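Local coordinates for protein cytochrome c552 (Thermochromatium tepidum, PDB 5ZE8) that carries five covalently attached c-type hemes and probably transfers electrons at low potential in a thermophilic purple sulfur photosynthetic bacterium, at residues 98-109 / 148-156; 239-247 / 309-317. One frame throughout, in Å; residues are numbered along the deposited sequence.

Interaction 1 (98-109 / 148-156). With HEC (heme c), chain C.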
loop_
_atom_site.group_PDB
_atom_site.type_symbol
_atom_site.label_atom_id
_atom_site.label_comp_id
_atom_site.label_asym_id
_atom_site.label_seq_id
_atom_site.Cartn_x
_atom_site.Cartn_y
_atom_site.Cartn_z
ATOM N N LEU A 98 -14.321 6.100 -9.621
ATOM C CA LEU A 98 -14.285 5.243 -8.474
ATOM C C LEU A 98 -12.969 5.413 -7.689
ATOM O O LEU A 98 -12.946 5.143 -6.469
ATOM C CB LEU A 98 -14.478 3.753 -8.831
ATOM C CG LEU A 98 -13.300 3.072 -9.515
ATOM C CD1 LEU A 98 -13.526 1.573 -9.512
ATOM C CD2 LEU A 98 -12.893 3.493 -10.915
ATOM N N CYS A 99 -11.890 5.883 -8.360
ATOM C CA CYS A 99 -10.621 6.141 -7.714
ATOM C C CYS A 99 -10.814 6.981 -6.465
ATOM O O CYS A 99 -10.087 6.867 -5.493
ATOM C CB CYS A 99 -9.672 6.848 -8.651
ATOM S SG CYS A 99 -9.753 6.427 -10.412
ATOM N N LEU A 100 -11.727 7.988 -6.551
ATOM C CA LEU A 100 -11.835 8.981 -5.503
ATOM C C LEU A 100 -12.341 8.378 -4.190
ATOM O O LEU A 100 -12.122 8.932 -3.121
ATOM C CB LEU A 100 -12.627 10.158 -5.948
ATOM C CG LEU A 100 -12.153 10.848 -7.207
ATOM C CD1 LEU A 100 -13.165 11.893 -7.627
ATOM C CD2 LEU A 100 -10.714 11.273 -7.169
ATOM N N TYR A 101 -13.106 7.261 -4.254
ATOM C CA TYR A 101 -13.629 6.646 -3.078
ATOM C C TYR A 101 -12.545 6.242 -2.101
ATOM O O TYR A 101 -12.771 6.183 -0.891
ATOM C CB TYR A 101 -14.535 5.462 -3.409
ATOM C CG TYR A 101 -15.740 5.734 -4.315
ATOM C CD1 TYR A 101 -16.544 6.806 -4.090
ATOM C CD2 TYR A 101 -16.018 4.885 -5.315
ATOM C CE1 TYR A 101 -17.606 7.050 -4.941
ATOM C CE2 TYR A 101 -17.119 5.066 -6.125
ATOM C CZ TYR A 101 -17.866 6.198 -5.908
ATOM O OH TYR A 101 -19.033 6.467 -6.771
ATOM N N CYS A 102 -11.395 5.944 -2.629
ATOM C CA CYS A 102 -10.184 5.482 -1.861
ATOM C C CYS A 102 -9.092 6.521 -1.816
ATOM O O CYS A 102 -8.457 6.681 -0.801
ATOM C CB CYS A 102 -9.562 4.177 -2.376
ATOM S SG CYS A 102 -10.860 2.842 -2.457
ATOM N N HIS A 103 -8.858 7.223 -2.950
ATOM C CA HIS A 103 -7.725 8.174 -3.084
ATOM C C HIS A 103 -8.085 9.597 -2.680
ATOM O O HIS A 103 -7.169 10.377 -2.395
ATOM C CB HIS A 103 -7.186 8.206 -4.503
ATOM C CG HIS A 103 -6.425 6.993 -4.939
ATOM N ND1 HIS A 103 -5.036 6.978 -4.913
ATOM C CD2 HIS A 103 -6.824 5.757 -5.450
ATOM C CE1 HIS A 103 -4.628 5.792 -5.353
ATOM N NE2 HIS A 103 -5.670 5.031 -5.686
ATOM N N ALA A 104 -9.369 9.994 -2.694
ATOM C CA ALA A 104 -9.753 11.343 -2.296
ATOM C C ALA A 104 -11.100 11.259 -1.597
ATOM O O ALA A 104 -12.097 11.815 -2.063
ATOM C CB ALA A 104 -9.721 12.295 -3.456
ATOM N N PRO A 105 -11.143 10.574 -0.447
ATOM C CA PRO A 105 -12.414 10.255 0.160
ATOM C C PRO A 105 -13.300 11.397 0.450
ATOM O O PRO A 105 -14.534 11.293 0.268
ATOM C CB PRO A 105 -12.023 9.426 1.417
ATOM C CG PRO A 105 -10.595 9.769 1.645
ATOM C CD PRO A 105 -10.018 9.965 0.285
ATOM N N ASN A 106 -12.773 12.549 0.911
ATOM C CA ASN A 106 -13.694 13.634 1.199
ATOM C C ASN A 106 -14.264 14.306 -0.031
ATOM O O ASN A 106 -15.388 14.828 0.061
ATOM C CB ASN A 106 -12.997 14.656 2.061
ATOM C CG ASN A 106 -12.439 14.043 3.372
ATOM O OD1 ASN A 106 -13.118 13.256 4.094
ATOM N ND2 ASN A 106 -11.237 14.523 3.744
ATOM N N ALA A 107 -13.551 14.213 -1.118
ATOM C CA ALA A 107 -14.086 14.707 -2.432
ATOM C C ALA A 107 -15.214 13.778 -2.869
ATOM O O ALA A 107 -16.252 14.261 -3.229
ATOM C CB ALA A 107 -12.997 14.787 -3.477
ATOM N N ALA A 108 -15.007 12.450 -2.759
ATOM C CA ALA A 108 -16.071 11.547 -3.144
ATOM C C ALA A 108 -17.272 11.764 -2.206
ATOM O O ALA A 108 -18.413 11.752 -2.651
ATOM C CB ALA A 108 -15.555 10.184 -3.026
ATOM N N ARG A 109 -17.035 12.063 -0.924
ATOM C CA ARG A 109 -18.159 12.268 0.019
ATOM C C ARG A 109 -19.002 13.496 -0.345
ATOM O O ARG A 109 -20.231 13.472 -0.111
ATOM C CB ARG A 109 -17.637 12.416 1.435
ATOM C CG ARG A 109 -18.714 12.455 2.492
ATOM C CD ARG A 109 -18.034 12.257 3.777
ATOM N NE ARG A 109 -18.943 12.295 4.906
ATOM C CZ ARG A 109 -18.568 12.003 6.122
ATOM N NH1 ARG A 109 -17.294 11.661 6.374
ATOM N NH2 ARG A 109 -19.526 12.078 7.094
ATOM N N TYR A 148 -16.586 0.487 -2.923
ATOM C CA TYR A 148 -15.171 0.708 -2.534
ATOM C C TYR A 148 -15.003 1.908 -1.646
ATOM O O TYR A 148 -15.775 2.872 -1.669
ATOM C CB TYR A 148 -14.405 0.991 -3.829
ATOM C CG TYR A 148 -14.255 -0.172 -4.784
ATOM C CD1 TYR A 148 -13.764 -1.379 -4.391
ATOM C CD2 TYR A 148 -14.526 0.002 -6.092
ATOM C CE1 TYR A 148 -13.575 -2.406 -5.285
ATOM C CE2 TYR A 148 -14.382 -1.043 -6.989
ATOM C CZ TYR A 148 -13.912 -2.230 -6.566
ATOM O OH TYR A 148 -13.698 -3.254 -7.468
ATOM N N GLY A 149 -13.993 1.840 -0.806
ATOM C CA GLY A 149 -13.535 2.967 -0.046
ATOM C C GLY A 149 -14.580 3.486 0.872
ATOM O O GLY A 149 -15.203 2.678 1.568
ATOM N N ILE A 150 -14.889 4.764 0.893
ATOM C CA ILE A 150 -15.864 5.273 1.807
ATOM C C ILE A 150 -17.277 4.670 1.590
ATOM O O ILE A 150 -18.068 4.650 2.524
ATOM C CB ILE A 150 -16.058 6.832 1.744
ATOM C CG1 ILE A 150 -16.380 7.345 0.313
ATOM C CG2 ILE A 150 -14.860 7.513 2.331
ATOM C CD1 ILE A 150 -16.991 8.780 0.261
ATOM N N LYS A 151 -17.535 4.091 0.401
ATOM C CA LYS A 151 -18.829 3.512 0.135
ATOM C C LYS A 151 -19.045 2.161 0.830
ATOM O O LYS A 151 -20.203 1.713 0.978
ATOM C CB LYS A 151 -19.028 3.364 -1.347
ATOM C CG LYS A 151 -18.975 4.657 -2.146
ATOM C CD LYS A 151 -19.936 5.718 -1.623
ATOM C CE LYS A 151 -19.792 6.989 -2.460
ATOM N NZ LYS A 151 -20.921 7.912 -2.077
ATOM N N ALA A 152 -17.972 1.566 1.385
ATOM C CA ALA A 152 -18.036 0.345 2.155
ATOM C C ALA A 152 -18.383 0.588 3.620
ATOM O O ALA A 152 -18.465 -0.382 4.391
ATOM C CB ALA A 152 -16.758 -0.460 2.049
ATOM N N TYR A 153 -18.589 1.846 4.022
ATOM C CA TYR A 153 -18.847 2.185 5.386
ATOM C C TYR A 153 -20.105 3.026 5.602
ATOM O O TYR A 153 -20.459 3.838 4.761
ATOM C CB TYR A 153 -17.679 3.109 5.919
ATOM C CG TYR A 153 -16.347 2.374 5.945
ATOM C CD1 TYR A 153 -15.930 1.698 7.083
ATOM C CD2 TYR A 153 -15.483 2.414 4.896
ATOM C CE1 TYR A 153 -14.696 1.044 7.158
ATOM C CE2 TYR A 153 -14.271 1.741 4.915
ATOM C CZ TYR A 153 -13.906 1.043 6.029
ATOM O OH TYR A 153 -12.679 0.365 6.067
ATOM N N ASP A 154 -20.678 2.948 6.801
ATOM C CA ASP A 154 -21.531 3.999 7.304
ATOM C C ASP A 154 -20.559 5.040 7.858
ATOM O O ASP A 154 -19.602 4.684 8.594
ATOM C CB ASP A 154 -22.397 3.554 8.470
ATOM C CG ASP A 154 -23.411 2.480 8.117
ATOM O OD1 ASP A 154 -23.749 2.321 6.931
ATOM O OD2 ASP A 154 -23.917 1.864 9.109
ATOM N N LEU A 155 -20.847 6.289 7.515
ATOM C CA LEU A 155 -20.000 7.403 7.962
ATOM C C LEU A 155 -20.642 8.137 9.129
ATOM O O LEU A 155 -21.883 8.133 9.229
ATOM C CB LEU A 155 -19.754 8.348 6.796
ATOM C CG LEU A 155 -19.220 7.666 5.546
ATOM C CD1 LEU A 155 -19.145 8.671 4.416
ATOM C CD2 LEU A 155 -17.872 6.953 5.709
ATOM N N SER A 156 -19.849 8.857 9.930
ATOM C CA SER A 156 -20.368 9.562 11.095
ATOM C C SER A 156 -20.098 11.062 10.878
ATOM O O SER A 156 -19.138 11.442 10.132
ATOM C CB SER A 156 -19.649 9.114 12.343
ATOM O OG SER A 156 -20.232 9.780 13.479
HETATM FE FE HEC C . -5.609 3.068 -6.521
HETATM C CHA HEC C . -2.371 2.570 -5.447
HETATM C CHB HEC C . -4.407 4.217 -9.483
HETATM C CHC HEC C . -8.727 3.253 -7.724
HETATM C CHD HEC C . -6.817 1.913 -3.578
HETATM N NA HEC C . -3.843 3.330 -7.349
HETATM C C1A HEC C . -2.579 3.080 -6.726
HETATM C C2A HEC C . -1.507 3.223 -7.675
HETATM C C3A HEC C . -2.062 3.651 -8.807
HETATM C C4A HEC C . -3.476 3.697 -8.605
HETATM C CMA HEC C . -1.387 3.952 -10.107
HETATM C CAA HEC C . -0.056 3.110 -7.395
HETATM C CBA HEC C . 0.399 4.444 -6.739
HETATM C CGA HEC C . 1.828 4.562 -6.315
HETATM O O1A HEC C . 2.341 5.651 -5.859
HETATM O O2A HEC C . 2.626 3.570 -6.374
HETATM N NB HEC C . -6.395 3.726 -8.284
HETATM C C1B HEC C . -5.760 4.213 -9.328
HETATM C C2B HEC C . -6.717 4.685 -10.278
HETATM C C3B HEC C . -7.975 4.384 -9.875
HETATM C C4B HEC C . -7.742 3.723 -8.558
HETATM C CMB HEC C . -6.323 5.336 -11.563
HETATM C CAB HEC C . -9.289 4.575 -10.498
HETATM C CBB HEC C . -9.399 4.234 -11.869
HETATM N NC HEC C . -7.408 2.646 -5.806
HETATM C C1C HEC C . -8.658 2.715 -6.466
HETATM C C2C HEC C . -9.727 2.273 -5.642
HETATM C C3C HEC C . -9.184 1.948 -4.420
HETATM C C4C HEC C . -7.748 2.201 -4.555
HETATM C CMC HEC C . -11.163 2.274 -6.019
HETATM C CAC HEC C . -9.857 1.445 -3.208
HETATM C CBC HEC C . -10.650 0.280 -3.397
HETATM N ND HEC C . -4.783 2.459 -4.862
HETATM C C1D HEC C . -5.401 2.049 -3.724
HETATM C C2D HEC C . -4.467 1.633 -2.710
HETATM C C3D HEC C . -3.251 1.747 -3.240
HETATM C C4D HEC C . -3.446 2.268 -4.598
HETATM C CMD HEC C . -4.840 1.094 -1.370
HETATM C CAD HEC C . -1.907 1.454 -2.558
HETATM C CBD HEC C . -1.573 0.057 -2.960
HETATM C CGD HEC C . -0.213 -0.422 -2.448
HETATM O O1D HEC C . 0.421 0.174 -1.619
HETATM O O2D HEC C . 0.309 -1.468 -2.965
HETATM O O HOH W 1 -19.970 9.961 -4.065
#
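R109 spans the far end of the contact. Its CB packs against I150 CD1; from there CG anti to the backbone N (chi1 -173°) and a fully extended chain carry CD and NE past L155, whose CD1 lies over one face of the guanidinium, 3.7 Å from NE. At the tip, NH2 donates to S156 O (3.1 Å, N-H...O 171°), the acceptor lying in the guanidinium plane, while NH1 reaches T132. An alanine here would lose both bonds and is likely to leave L155 without its flat cover and S156 O without this donor. Upstream runs the CXXCH motif of a c-type cytochrome: C99 and C102 are thioether-linked to the heme and H103 NE2 binds its iron at 2.1 Å. Between the two cysteines, Y101 O accepts from I150 N (3.1 Å). G149 suits the adjacent turn, with phi 62° and a CA so near Y101 O that a CB would clash. Branched I150 pushes CG2 to 3.5 Å from P105 CB. K151 lays CG over the face of the Y101 ring, 3.9 Å from its centroid, and the bend at chi2 brings CE down beside CE1 of the same ring; its NZ shares a water with A108 O.

Interaction 2 (239-247 / 309-317). With HEC (heme c), chain F.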
loop_
_atom_site.group_PDB
_atom_site.type_symbol
_atom_site.label_atom_id
_atom_site.label_comp_id
_atom_site.label_asym_id
_atom_site.label_seq_id
_atom_site.Cartn_x
_atom_site.Cartn_y
_atom_site.Cartn_z
ATOM N N PRO A 239 -9.358 -9.759 -10.105
ATOM C CA PRO A 239 -8.741 -8.903 -9.120
ATOM C C PRO A 239 -7.528 -8.150 -9.655
ATOM O O PRO A 239 -6.666 -8.721 -10.371
ATOM C CB PRO A 239 -8.289 -9.893 -8.013
ATOM C CG PRO A 239 -9.123 -11.074 -8.204
ATOM C CD PRO A 239 -9.438 -11.171 -9.672
ATOM N N LEU A 240 -7.426 -6.888 -9.268
ATOM C CA LEU A 240 -6.226 -6.071 -9.505
ATOM C C LEU A 240 -5.405 -6.011 -8.211
ATOM O O LEU A 240 -4.200 -6.326 -8.156
ATOM C CB LEU A 240 -6.630 -4.644 -9.937
ATOM C CG LEU A 240 -7.439 -4.573 -11.219
ATOM C CD1 LEU A 240 -8.086 -3.202 -11.299
ATOM C CD2 LEU A 240 -6.486 -4.793 -12.387
ATOM N N CYS A 241 -6.093 -5.660 -7.124
ATOM C CA CYS A 241 -5.523 -5.582 -5.721
ATOM C C CYS A 241 -6.309 -6.583 -4.894
ATOM O O CYS A 241 -7.538 -6.676 -5.018
ATOM C CB CYS A 241 -5.701 -4.195 -5.045
ATOM S SG CYS A 241 -5.929 -4.278 -3.198
ATOM N N GLN A 242 -5.653 -7.352 -4.024
ATOM C CA GLN A 242 -6.386 -8.432 -3.346
ATOM C C GLN A 242 -5.743 -8.766 -2.000
ATOM O O GLN A 242 -5.741 -9.930 -1.539
ATOM C CB GLN A 242 -6.489 -9.650 -4.251
ATOM C CG GLN A 242 -5.130 -10.199 -4.705
ATOM C CD GLN A 242 -5.169 -10.907 -6.076
ATOM O OE1 GLN A 242 -5.962 -11.806 -6.277
ATOM N NE2 GLN A 242 -4.261 -10.521 -6.985
ATOM N N THR A 243 -5.347 -7.706 -1.351
ATOM C CA THR A 243 -4.674 -7.818 -0.017
ATOM C C THR A 243 -5.616 -8.533 0.978
ATOM O O THR A 243 -5.174 -9.374 1.775
ATOM C CB THR A 243 -4.322 -6.446 0.556
ATOM O OG1 THR A 243 -3.481 -5.756 -0.324
ATOM C CG2 THR A 243 -3.610 -6.538 1.952
ATOM N N GLY A 244 -6.908 -8.260 0.951
ATOM C CA GLY A 244 -7.862 -9.090 1.792
ATOM C C GLY A 244 -8.048 -10.548 1.529
ATOM O O GLY A 244 -8.103 -11.331 2.484
ATOM N N LYS A 245 -8.111 -10.982 0.261
ATOM C CA LYS A 245 -8.212 -12.394 -0.040
ATOM C C LYS A 245 -6.925 -13.013 0.355
ATOM O O LYS A 245 -6.911 -14.162 0.824
ATOM C CB LYS A 245 -8.484 -12.585 -1.556
ATOM C CG LYS A 245 -8.710 -14.021 -2.079
ATOM C CD LYS A 245 -9.193 -14.069 -3.555
ATOM C CE LYS A 245 -10.053 -12.868 -3.953
ATOM N NZ LYS A 245 -10.664 -13.008 -5.288
ATOM N N GLU A 246 -5.787 -12.326 0.161
ATOM C CA GLU A 246 -4.534 -12.944 0.592
ATOM C C GLU A 246 -4.503 -13.167 2.105
ATOM O O GLU A 246 -4.176 -14.260 2.597
ATOM C CB GLU A 246 -3.323 -12.094 0.207
ATOM C CG GLU A 246 -3.155 -11.893 -1.312
ATOM C CD GLU A 246 -2.408 -10.635 -1.701
ATOM O OE1 GLU A 246 -1.788 -10.028 -0.807
ATOM O OE2 GLU A 246 -2.413 -10.267 -2.928
ATOM N N PHE A 247 -4.920 -12.130 2.811
ATOM C CA PHE A 247 -4.960 -12.140 4.278
ATOM C C PHE A 247 -5.871 -13.261 4.812
ATOM O O PHE A 247 -5.485 -14.002 5.704
ATOM C CB PHE A 247 -5.354 -10.749 4.839
ATOM C CG PHE A 247 -5.162 -10.670 6.315
ATOM C CD1 PHE A 247 -6.134 -11.227 7.128
ATOM C CD2 PHE A 247 -3.998 -10.230 6.858
ATOM C CE1 PHE A 247 -5.949 -11.267 8.499
ATOM C CE2 PHE A 247 -3.809 -10.245 8.249
ATOM C CZ PHE A 247 -4.781 -10.767 9.039
ATOM N N PRO A 309 1.503 -11.378 6.448
ATOM C CA PRO A 309 0.356 -12.237 6.404
ATOM C C PRO A 309 -0.453 -12.058 5.102
ATOM O O PRO A 309 -1.490 -12.640 4.923
ATOM C CB PRO A 309 -0.458 -11.718 7.595
ATOM C CG PRO A 309 -0.176 -10.255 7.655
ATOM C CD PRO A 309 1.282 -10.175 7.285
ATOM N N HIS A 310 -0.020 -11.103 4.259
ATOM C CA HIS A 310 -0.513 -10.913 2.903
ATOM C C HIS A 310 0.625 -11.327 1.978
ATOM O O HIS A 310 1.724 -11.583 2.433
ATOM C CB HIS A 310 -0.999 -9.473 2.656
ATOM C CG HIS A 310 -0.076 -8.376 3.179
ATOM N ND1 HIS A 310 1.231 -8.142 2.745
ATOM C CD2 HIS A 310 -0.323 -7.408 4.108
ATOM C CE1 HIS A 310 1.718 -7.094 3.396
ATOM N NE2 HIS A 310 0.786 -6.626 4.226
ATOM N N ALA A 311 0.346 -11.380 0.682
ATOM C CA ALA A 311 1.446 -11.604 -0.268
ATOM C C ALA A 311 2.547 -10.540 -0.189
ATOM O O ALA A 311 2.387 -9.430 0.380
ATOM C CB ALA A 311 0.939 -11.686 -1.699
ATOM N N MET A 312 3.703 -10.898 -0.753
ATOM C CA MET A 312 4.771 -9.968 -0.874
ATOM C C MET A 312 5.204 -9.960 -2.328
ATOM O O MET A 312 5.774 -10.952 -2.761
ATOM C CB MET A 312 5.956 -10.298 0.015
ATOM C CG MET A 312 7.210 -9.487 -0.209
ATOM S SD MET A 312 7.031 -7.716 -0.265
ATOM C CE MET A 312 8.744 -7.123 -0.414
ATOM N N PRO A 313 4.940 -8.908 -3.096
ATOM C CA PRO A 313 4.333 -7.663 -2.704
ATOM C C PRO A 313 2.827 -7.653 -2.864
ATOM O O PRO A 313 2.265 -7.985 -3.945
ATOM C CB PRO A 313 4.989 -6.660 -3.672
ATOM C CG PRO A 313 5.154 -7.485 -4.956
ATOM C CD PRO A 313 5.468 -8.845 -4.480
ATOM N N THR A 314 2.132 -7.172 -1.848
ATOM C CA THR A 314 0.688 -7.022 -1.929
ATOM C C THR A 314 0.299 -5.684 -2.576
ATOM O O THR A 314 1.126 -4.813 -2.806
ATOM C CB THR A 314 0.045 -7.166 -0.539
ATOM O OG1 THR A 314 -1.347 -7.496 -0.674
ATOM C CG2 THR A 314 0.265 -5.937 0.341
ATOM N N GLY A 315 -1.004 -5.509 -2.787
ATOM C CA GLY A 315 -1.615 -4.285 -3.245
ATOM C C GLY A 315 -1.649 -4.110 -4.764
ATOM O O GLY A 315 -2.229 -4.937 -5.444
ATOM N N ALA A 316 -1.158 -2.983 -5.247
ATOM C CA ALA A 316 -1.252 -2.666 -6.661
ATOM C C ALA A 316 -0.671 -3.757 -7.512
ATOM O O ALA A 316 0.308 -4.426 -7.165
ATOM C CB ALA A 316 -0.547 -1.344 -6.935
ATOM N N PRO A 317 -1.335 -4.005 -8.659
ATOM C CA PRO A 317 -1.010 -5.197 -9.412
ATOM C C PRO A 317 0.346 -5.139 -10.080
ATOM O O PRO A 317 0.892 -6.187 -10.428
ATOM C CB PRO A 317 -2.149 -5.260 -10.439
ATOM C CG PRO A 317 -2.581 -3.855 -10.588
ATOM C CD PRO A 317 -2.586 -3.396 -9.142
HETATM FE FE HEC F . 0.967 -4.978 5.434
HETATM C CHA HEC F . 3.206 -3.789 3.258
HETATM C CHB HEC F . -1.574 -3.366 3.806
HETATM C CHC HEC F . -1.337 -6.387 7.558
HETATM C CHD HEC F . 3.514 -6.185 7.382
HETATM N NA HEC F . 0.802 -3.817 3.833
HETATM C C1A HEC F . 1.888 -3.476 2.999
HETATM C C2A HEC F . 1.427 -2.648 1.920
HETATM C C3A HEC F . 0.077 -2.530 2.125
HETATM C C4A HEC F . -0.310 -3.245 3.286
HETATM C CMA HEC F . -0.938 -1.792 1.247
HETATM C CAA HEC F . 2.277 -2.107 0.745
HETATM C CBA HEC F . 2.429 -3.148 -0.360
HETATM C CGA HEC F . 3.232 -2.700 -1.554
HETATM O O1A HEC F . 2.712 -1.990 -2.448
HETATM O O2A HEC F . 4.450 -3.055 -1.605
HETATM N NB HEC F . -1.057 -4.906 5.672
HETATM C C1B HEC F . -1.879 -4.121 4.911
HETATM C C2B HEC F . -3.223 -4.279 5.345
HETATM C C3B HEC F . -3.234 -5.162 6.422
HETATM C C4B HEC F . -1.814 -5.548 6.580
HETATM C CMB HEC F . -4.478 -3.644 4.731
HETATM C CAB HEC F . -4.326 -5.789 7.189
HETATM C CBB HEC F . -5.282 -6.466 6.416
HETATM N NC HEC F . 1.069 -6.080 7.136
HETATM C C1C HEC F . -0.004 -6.573 7.810
HETATM C C2C HEC F . 0.492 -7.164 9.018
HETATM C C3C HEC F . 1.859 -7.095 9.031
HETATM C C4C HEC F . 2.221 -6.439 7.790
HETATM C CMC HEC F . -0.385 -7.717 10.138
HETATM C CAC HEC F . 2.902 -7.580 10.027
HETATM C CBC HEC F . 2.843 -8.936 10.411
HETATM N ND HEC F . 2.902 -5.032 5.288
HETATM C C1D HEC F . 3.834 -5.490 6.213
HETATM C C2D HEC F . 5.219 -5.179 5.795
HETATM C C3D HEC F . 5.173 -4.533 4.616
HETATM C C4D HEC F . 3.703 -4.461 4.362
HETATM C CMD HEC F . 6.435 -5.576 6.547
HETATM C CAD HEC F . 6.278 -3.980 3.767
HETATM C CBD HEC F . 6.299 -4.606 2.393
HETATM C CGD HEC F . 5.867 -3.721 1.235
HETATM O O1D HEC F . 5.797 -2.500 1.357
HETATM O O2D HEC F . 5.622 -4.313 0.195
HETATM O O HOH W 2 -2.255 -7.763 -6.472
HETATM O O HOH W 3 -2.904 -7.693 -3.787
HETATM O O HOH W 4 -2.875 -14.268 6.525
#
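One carboxylate oxygen, E246 OE1, is gripped from opposite faces of its plane. T314 OG1 donates to it at 2.6 Å, on the syn side, 25° out of plane; A311 N donates at 2.9 Å from the other face, well above the plane. Glutamate suits this buried place because its chain, extended beyond CG, carries the acceptor from the helix to the loop; threonine offers a short hydroxyl donor. The second oxygen, OE2, forms a salt bridge with R377, which probably stabilises the negative charge. It also faces a water that accepts from Q242 N and G315 N, tying the helix start to the loop.

The same loop supplies a heme ligand. H310 NE2 binds the iron at 2.0 Å, with H260 as the second protein ligand, the bis-histidine coordination common in multiheme cytochromes c. Its CG sits between the backbone N and carbonyl carbon (chi1 45°), and ND1 donates to A311 O (2.9 Å), in the ring plane, which fixes the ring's rotation. T314 CG2 lies over one face of the imidazole, 3.4 Å above its plane, so T314 serves glutamate with its hydroxyl and histidine with its methyl. A311 likewise links E246, through its N, to the ligand, through its O.

P309 is wedged between F247 and the porphyrin: its CB is 3.7 Å from F247 CE2, while its CG reaches 3.4 Å from heme C2C. G315 adopts a positive phi of 86°, and its O meets C241 CA in a CA-H...O contact. P317 packs its ring against L240 O and CB.

The helix 243-250 and the strand 239-241, paired with strand 232-233 through a classic beta bulge at L240 and C241, thus back the loop that joins strands 297-306 and 320-328, with strand 351-357 touching L240, Q242 and P317.

Interaction 1 comes first along the chain and closes before interaction 2 opens; their centres are 20 Å apart and their nearest atoms about 7 Å, without touching. Each bears on a different heme: 98-109 supplies the covalent attachment and an iron ligand, whereas 309-317 supplies an iron ligand to another. They are nevertheless joined through cofactor and backbone. A propionate of the heme attached at 98-109 accepts a hydrogen bond from A316 N, and Y148 OH bonds to D233 N in strand 232-233, the partner of strand 239-241. The two contacts therefore hold neighbouring hemes within one framework, consistent with electron passage between closely placed centres.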